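Local coordinates for PROTEIN (hypothetical protein EF0366) (Enterococcus faecalis, PDB 1VPY) that is of unknown function but belongs to the DUF72 family and folds as a TIM barrel, at residues K170-L176 and Y194-L200. Residues are numbered along the deposited sequence; the frame is centred on the assembly and turned at random.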
ATOM      1  N   LYS A 170      -4.502   1.074 -15.395  1.00 43.54           N
ATOM      2  CA  LYS A 170      -4.285  -0.138 -16.188  1.00 43.11           C
ATOM      3  C   LYS A 170      -3.155   0.028 -17.206  1.00 42.78           C
ATOM      4  O   LYS A 170      -2.232  -0.786 -17.239  1.00 42.90           O
ATOM      5  CB  LYS A 170      -5.561  -0.574 -16.911  1.00 43.09           C
ATOM      6  CG  LYS A 170      -6.233  -1.796 -16.334  1.00 42.85           C
ATOM      7  CD  LYS A 170      -6.608  -2.770 -17.438  1.00 42.63           C
ATOM      8  CE  LYS A 170      -7.556  -3.855 -16.940  1.00 42.15           C
ATOM      9  NZ  LYS A 170      -8.943  -3.338 -16.826  1.00 41.54           N
ATOM     10  N   GLU A 171      -3.229   1.081 -18.023  1.00 42.11           N
ATOM     11  CA  GLU A 171      -2.212   1.362 -19.044  1.00 41.64           C
ATOM     12  C   GLU A 171      -0.796   1.443 -18.487  1.00 41.18           C
ATOM     13  O   GLU A 171       0.153   1.056 -19.159  1.00 41.24           O
ATOM     14  CB  GLU A 171      -2.527   2.653 -19.794  1.00 41.67           C
ATOM     15  CG  GLU A 171      -3.505   2.488 -20.944  1.00 42.45           C
ATOM     16  CD  GLU A 171      -4.116   3.811 -21.386  1.00 43.49           C
ATOM     17  OE1 GLU A 171      -3.759   4.863 -20.805  1.00 42.82           O
ATOM     18  OE2 GLU A 171      -4.963   3.794 -22.313  1.00 43.91           O
ATOM     19  N   ASN A 172      -0.660   1.943 -17.262  1.00 40.70           N
ATOM     20  CA  ASN A 172       0.647   2.085 -16.634  1.00 40.14           C
ATOM     21  C   ASN A 172       1.002   0.943 -15.694  1.00 39.82           C
ATOM     22  O   ASN A 172       1.992   1.022 -14.976  1.00 39.68           O
ATOM     23  CB  ASN A 172       0.729   3.415 -15.894  1.00 40.28           C
ATOM     24  CG  ASN A 172       0.732   4.600 -16.832  1.00 40.36           C
ATOM     25  OD1 ASN A 172       1.692   4.824 -17.570  1.00 40.59           O
ATOM     26  ND2 ASN A 172      -0.346   5.369 -16.809  1.00 40.64           N
ATOM     27  N   GLN A 173       0.199  -0.120 -15.720  1.00 39.58           N
ATOM     28  CA  GLN A 173       0.340  -1.268 -14.813  1.00 39.38           C
ATOM     29  C   GLN A 173       0.389  -0.856 -13.333  1.00 39.06           C
ATOM     30  O   GLN A 173       1.025  -1.524 -12.513  1.00 38.93           O
ATOM     31  CB  GLN A 173       1.560  -2.133 -15.169  1.00 39.46           C
ATOM     32  CG  GLN A 173       1.521  -2.789 -16.538  1.00 40.20           C
ATOM     33  CD  GLN A 173       2.276  -1.998 -17.599  1.00 42.13           C
ATOM     34  OE1 GLN A 173       2.963  -1.016 -17.302  1.00 42.93           O
ATOM     35  NE2 GLN A 173       2.162  -2.435 -18.846  1.00 43.41           N
ATOM     36  N   PHE A 174      -0.268   0.252 -12.998  1.00 38.63           N
ATOM     37  CA  PHE A 174      -0.352   0.683 -11.609  1.00 38.25           C
ATOM     38  C   PHE A 174      -1.391  -0.170 -10.906  1.00 38.18           C
ATOM     39  O   PHE A 174      -2.469  -0.425 -11.455  1.00 38.27           O
ATOM     40  CB  PHE A 174      -0.730   2.161 -11.499  1.00 38.12           C
ATOM     41  CG  PHE A 174       0.412   3.112 -11.752  1.00 37.73           C
ATOM     42  CD1 PHE A 174       1.701   2.824 -11.306  1.00 38.06           C
ATOM     43  CD2 PHE A 174       0.188   4.320 -12.407  1.00 37.41           C
ATOM     44  CE1 PHE A 174       2.758   3.716 -11.534  1.00 38.03           C
ATOM     45  CE2 PHE A 174       1.232   5.217 -12.640  1.00 37.37           C
ATOM     46  CZ  PHE A 174       2.516   4.914 -12.206  1.00 37.96           C
ATOM     47  N   SER A 175      -1.056  -0.638  -9.706  1.00 37.76           N
ATOM     48  CA  SER A 175      -2.012  -1.357  -8.878  1.00 37.12           C
ATOM     49  C   SER A 175      -2.750  -0.344  -7.992  1.00 36.81           C
ATOM     50  O   SER A 175      -2.218   0.098  -6.969  1.00 36.86           O
ATOM     51  CB  SER A 175      -1.304  -2.422  -8.044  1.00 36.91           C
ATOM     52  OG  SER A 175      -2.238  -3.112  -7.235  1.00 36.80           O
ATOM     53  N   LEU A 176      -3.958   0.051  -8.393  1.00 36.29           N
ATOM     54  CA  LEU A 176      -4.676   1.095  -7.652  1.00 36.20           C
ATOM     55  C   LEU A 176      -5.181   0.543  -6.329  1.00 35.92           C
ATOM     56  O   LEU A 176      -5.967  -0.409  -6.296  1.00 35.94           O
ATOM     57  CB  LEU A 176      -5.825   1.688  -8.460  1.00 36.02           C
ATOM     58  CG  LEU A 176      -6.639   2.786  -7.763  1.00 36.47           C
ATOM     59  CD1 LEU A 176      -5.839   4.086  -7.608  1.00 36.65           C
ATOM     60  CD2 LEU A 176      -7.936   3.054  -8.517  1.00 35.94           C
ATOM     61  N   TYR A 194     -11.716  -2.856  -7.561  1.00 37.39           N
ATOM     62  CA  TYR A 194     -11.515  -2.978  -9.003  1.00 37.41           C
ATOM     63  C   TYR A 194     -10.055  -3.316  -9.238  1.00 37.53           C
ATOM     64  O   TYR A 194      -9.176  -2.703  -8.620  1.00 37.90           O
ATOM     65  CB  TYR A 194     -11.853  -1.653  -9.704  1.00 37.38           C
ATOM     66  CG  TYR A 194     -11.754  -1.713 -11.218  1.00 37.81           C
ATOM     67  CD1 TYR A 194     -10.524  -1.562 -11.870  1.00 37.47           C
ATOM     68  CD2 TYR A 194     -12.891  -1.926 -12.001  1.00 37.76           C
ATOM     69  CE1 TYR A 194     -10.432  -1.628 -13.259  1.00 37.15           C
ATOM     70  CE2 TYR A 194     -12.807  -1.989 -13.388  1.00 37.79           C
ATOM     71  CZ  TYR A 194     -11.578  -1.841 -14.007  1.00 37.41           C
ATOM     72  OH  TYR A 194     -11.501  -1.906 -15.376  1.00 37.33           O
ATOM     73  N   VAL A 195      -9.788  -4.274 -10.126  1.00 37.31           N
ATOM     74  CA  VAL A 195      -8.412  -4.679 -10.440  1.00 37.06           C
ATOM     75  C   VAL A 195      -7.848  -3.881 -11.609  1.00 37.08           C
ATOM     76  O   VAL A 195      -8.329  -4.003 -12.725  1.00 37.10           O
ATOM     77  CB  VAL A 195      -8.316  -6.173 -10.779  1.00 36.97           C
ATOM     78  CG1 VAL A 195      -6.885  -6.561 -11.037  1.00 36.55           C
ATOM     79  CG2 VAL A 195      -8.887  -7.013  -9.654  1.00 37.29           C
ATOM     80  N   THR A 196      -6.828  -3.066 -11.347  1.00 37.34           N
ATOM     81  CA  THR A 196      -6.169  -2.283 -12.400  1.00 37.35           C
ATOM     82  C   THR A 196      -4.932  -3.006 -12.913  1.00 37.35           C
ATOM     83  O   THR A 196      -4.507  -2.801 -14.044  1.00 37.20           O
ATOM     84  CB  THR A 196      -5.728  -0.919 -11.890  1.00 37.34           C
ATOM     85  OG1 THR A 196      -4.875  -1.109 -10.760  1.00 37.96           O
ATOM     86  CG2 THR A 196      -6.925  -0.081 -11.480  1.00 37.20           C
ATOM     87  N   ASN A 197      -4.346  -3.835 -12.055  1.00 37.59           N
ATOM     88  CA  ASN A 197      -3.236  -4.680 -12.435  1.00 37.60           C
ATOM     89  C   ASN A 197      -3.514  -6.105 -11.980  1.00 37.73           C
ATOM     90  O   ASN A 197      -3.383  -6.414 -10.798  1.00 37.78           O
ATOM     91  CB  ASN A 197      -1.932  -4.160 -11.836  1.00 37.72           C
ATOM     92  CG  ASN A 197      -0.715  -4.981 -12.260  1.00 38.38           C
ATOM     93  OD1 ASN A 197      -0.836  -6.108 -12.760  1.00 38.34           O
ATOM     94  ND2 ASN A 197       0.470  -4.414 -12.056  1.00 38.27           N
ATOM     95  N   PRO A 198      -3.909  -6.982 -12.920  1.00 37.88           N
ATOM     96  CA  PRO A 198      -4.245  -8.370 -12.600  1.00 38.04           C
ATOM     97  C   PRO A 198      -3.120  -9.176 -11.950  1.00 38.38           C
ATOM     98  O   PRO A 198      -3.343 -10.326 -11.571  1.00 38.54           O
ATOM     99  CB  PRO A 198      -4.619  -8.971 -13.965  1.00 37.86           C
ATOM    100  CG  PRO A 198      -4.036  -8.062 -14.967  1.00 37.90           C
ATOM    101  CD  PRO A 198      -4.083  -6.699 -14.354  1.00 37.79           C
ATOM    102  N   ASN A 199      -1.933  -8.587 -11.817  1.00 38.68           N
ATOM    103  CA  ASN A 199      -0.787  -9.287 -11.230  1.00 39.01           C
ATOM    104  C   ASN A 199      -0.678  -9.086  -9.738  1.00 39.37           C
ATOM    105  O   ASN A 199       0.010  -9.852  -9.056  1.00 39.97           O
ATOM    106  CB  ASN A 199       0.526  -8.864 -11.885  1.00 38.88           C
ATOM    107  CG  ASN A 199       0.716  -9.477 -13.249  1.00 38.86           C
ATOM    108  OD1 ASN A 199       0.763 -10.702 -13.402  1.00 38.82           O
ATOM    109  ND2 ASN A 199       0.834  -8.626 -14.255  1.00 38.54           N
ATOM    110  N   LEU A 200      -1.343  -8.049  -9.238  1.00 39.35           N
ATOM    111  CA  LEU A 200      -1.358  -7.750  -7.814  1.00 39.34           C
ATOM    112  C   LEU A 200      -2.362  -6.654  -7.466  1.00 39.22           C
ATOM    113  O   LEU A 200      -2.372  -5.579  -8.071  1.00 38.96           O
ATOM    114  CB  LEU A 200       0.043  -7.383  -7.299  1.00 39.51           C
ATOM    115  CG  LEU A 200       0.711  -6.047  -7.628  1.00 39.89           C
ATOM    116  CD1 LEU A 200       1.760  -5.763  -6.575  1.00 39.49           C
ATOM    117  CD2 LEU A 200       1.332  -6.032  -9.029  1.00 40.52           C
TER
HETATM  118  O   HOH W   1      -9.969  -4.705 -14.662  1.00 37.31           O
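Thr196 meets the backbone of Phe174 and Leu176 through its hydroxyl, joining the loop that leads into strand 201-205 of this TIM barrel to the turn between helix 162-171 and strand 175-180. OG1 donates to Phe174 O (2.6 Å) and accepts from Leu176 N over 2.8 Å, nearly straight at 171°. A hydroxyl suits the place because one small group can give and take at once; with chi1 at 56°, OG1 turns to the Phe174–Leu176 backbone while CG2 packs against CB of Leu176.

Asn197 lies one residue further on and uses both ends of its amide. Its ND2 donates to Gln173 O (3.0 Å), approaching from above the carbonyl plane at a bent angle, while OD1 receives Asn199 N and closes an Asx turn within the type I turn 197-200. Beyond it, chi1 of 180° swings Ser175 OG over the carbonyl plane of Leu200, where it donates to Leu200 O at 2.6 Å. Serine's short hydroxyl reaches that carbonyl while bonds to Ile147 and Ile149 fix its backbone in the sheet beside strand 147-150.

Further out, the long Lys170 runs its aliphatic part past Thr196 O and crosses the Tyr194 side chain at about a right angle; its NZ reaches Val195 O through a water, 2.8 Å from NZ. Behind these contacts, a Schellman motif ends the helix: Gln173, with positive phi, turns the chain toward the strand, its N bonded to Lys170 O at 2.9 Å and Phe174 N to Met169 O.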